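Local coordinates for D-glycerate 3-kinase (PDB 6CKG), which probably phosphorylates D-glycerate at its 3-hydroxyl group, using ATP, at residues F186-N191 against N234-E239. Numbering follows the deposited sequence.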
# COMPACT_ATOMS: atom_id res chain seq x y z
N PHE A 186 -5.33 0.16 5.32
CA PHE A 186 -6.76 0.45 5.21
C PHE A 186 -7.56 -0.49 6.10
O PHE A 186 -7.29 -1.70 6.14
CB PHE A 186 -7.24 0.33 3.76
CG PHE A 186 -6.90 1.52 2.91
CD1 PHE A 186 -5.98 2.46 3.34
CD2 PHE A 186 -7.52 1.71 1.69
CE1 PHE A 186 -5.67 3.56 2.56
CE2 PHE A 186 -7.22 2.80 0.89
CZ PHE A 186 -6.30 3.74 1.33
N GLY A 187 -8.53 0.07 6.83
CA GLY A 187 -9.32 -0.70 7.77
C GLY A 187 -10.75 -0.98 7.29
O GLY A 187 -11.42 -0.11 6.71
N PRO A 188 -11.24 -2.19 7.54
CA PRO A 188 -12.63 -2.52 7.19
C PRO A 188 -13.59 -1.81 8.13
O PRO A 188 -13.22 -1.31 9.19
CB PRO A 188 -12.69 -4.03 7.39
CG PRO A 188 -11.70 -4.26 8.53
CD PRO A 188 -10.56 -3.32 8.21
N LEU A 189 -14.86 -1.79 7.73
CA LEU A 189 -15.92 -1.16 8.50
C LEU A 189 -16.89 -2.21 9.03
O LEU A 189 -17.02 -3.30 8.47
CB LEU A 189 -16.70 -0.14 7.66
CG LEU A 189 -15.87 0.94 6.95
CD1 LEU A 189 -16.70 1.76 5.97
CD2 LEU A 189 -15.17 1.84 7.97
N SER A 190 -17.57 -1.87 10.13
CA SER A 190 -18.76 -2.63 10.47
C SER A 190 -19.77 -2.47 9.34
O SER A 190 -19.72 -1.51 8.56
CB SER A 190 -19.36 -2.16 11.79
OG SER A 190 -19.95 -0.89 11.63
N ASN A 191 -20.67 -3.44 9.21
CA ASN A 191 -21.71 -3.34 8.20
C ASN A 191 -22.48 -2.03 8.35
O ASN A 191 -22.70 -1.31 7.37
CB ASN A 191 -22.65 -4.54 8.28
CG ASN A 191 -21.94 -5.84 7.94
OD1 ASN A 191 -20.81 -5.83 7.43
ND2 ASN A 191 -22.59 -6.95 8.22
N ASN A 234 -13.57 -8.54 2.04
CA ASN A 234 -12.22 -8.90 1.61
C ASN A 234 -11.17 -8.22 2.47
O ASN A 234 -10.17 -8.85 2.85
CB ASN A 234 -12.03 -8.52 0.14
CG ASN A 234 -12.83 -9.39 -0.80
OD1 ASN A 234 -13.51 -10.32 -0.38
ND2 ASN A 234 -12.79 -9.06 -2.08
N LEU A 235 -11.38 -6.95 2.82
CA LEU A 235 -10.37 -6.19 3.57
C LEU A 235 -10.19 -6.72 4.98
O LEU A 235 -9.09 -6.61 5.55
CB LEU A 235 -10.75 -4.71 3.60
CG LEU A 235 -9.74 -3.76 4.23
CD1 LEU A 235 -8.38 -3.82 3.49
CD2 LEU A 235 -10.31 -2.35 4.22
N ARG A 236 -11.23 -7.30 5.58
CA ARG A 236 -11.09 -7.92 6.89
C ARG A 236 -10.02 -9.00 6.90
O ARG A 236 -9.40 -9.23 7.95
CB ARG A 236 -12.45 -8.48 7.35
CG ARG A 236 -13.48 -7.38 7.63
CD ARG A 236 -14.92 -7.89 7.78
NE ARG A 236 -15.85 -6.82 8.15
CZ ARG A 236 -17.18 -6.88 7.99
NH1 ARG A 236 -17.74 -7.95 7.44
NH2 ARG A 236 -17.96 -5.87 8.37
N GLN A 237 -9.76 -9.66 5.76
CA GLN A 237 -8.72 -10.69 5.69
C GLN A 237 -7.30 -10.13 5.75
O GLN A 237 -6.36 -10.92 5.89
CB GLN A 237 -8.87 -11.53 4.41
CG GLN A 237 -10.24 -12.18 4.23
CD GLN A 237 -10.77 -12.76 5.53
OE1 GLN A 237 -11.73 -12.26 6.11
NE2 GLN A 237 -10.13 -13.83 6.00
N TYR A 238 -7.12 -8.81 5.64
CA TYR A 238 -5.77 -8.24 5.68
C TYR A 238 -5.30 -7.90 7.09
O TYR A 238 -4.14 -7.50 7.26
CB TYR A 238 -5.68 -6.97 4.83
CG TYR A 238 -5.80 -7.19 3.33
CD1 TYR A 238 -6.97 -7.70 2.78
CD2 TYR A 238 -4.75 -6.87 2.48
CE1 TYR A 238 -7.09 -7.92 1.41
CE2 TYR A 238 -4.85 -7.07 1.10
CZ TYR A 238 -6.03 -7.60 0.58
OH TYR A 238 -6.17 -7.80 -0.78
N GLU A 239 -6.16 -8.05 8.10
CA GLU A 239 -5.82 -7.54 9.42
C GLU A 239 -4.65 -8.30 10.06
O GLU A 239 -3.84 -7.70 10.77
CB GLU A 239 -7.07 -7.55 10.31
CG GLU A 239 -7.96 -6.32 10.03
CD GLU A 239 -9.31 -6.34 10.74
OE1 GLU A 239 -10.07 -7.32 10.57
OE2 GLU A 239 -9.62 -5.36 11.45
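Leu235 presses its isobutyl group against the backbone of Phe186-Pro188: CD2 lies 3.4 Å from Gly187 C, and CD1 sits 3.6 Å from Phe186 O, a carbonyl that also accepts a hydrogen bond from Trp242 NE1. With CG anti to the backbone N (chi1 -174°), both methyls reach the loop, and Phe298 of helix 281-298 and Met183 also touch this buried side chain. At Arg236 the contact turns from apolar to polar. Its CG meets Pro188 CB at 3.5 Å, and the chain runs on, extended from CG to NE, past the proline ring to the end of the loop. The contact thus joins the loop after strand 176-180, in the parallel core of a P-loop kinase fold, to the last part of helix 225-236. At the loop's end Arg236 NH2 donates twice, to Leu189 O at 2.7 Å, in the plane of that carbonyl, and to Asn191 OD1 at 3.0 Å. The second bond is the straighter (162° against 145° at the hydrogen), although NH2 stands above the amide plane of Asn191. Arg236 grips the loop just where helix 191-204 begins, with Ser190 as N-cap, its OG bonded to Lys193 N. After the type I turn Arg236-Glu239, the extended Glu239 side chain and the Pro188 ring meet from opposite directions, OE2 3.8 Å from Pro188 CG.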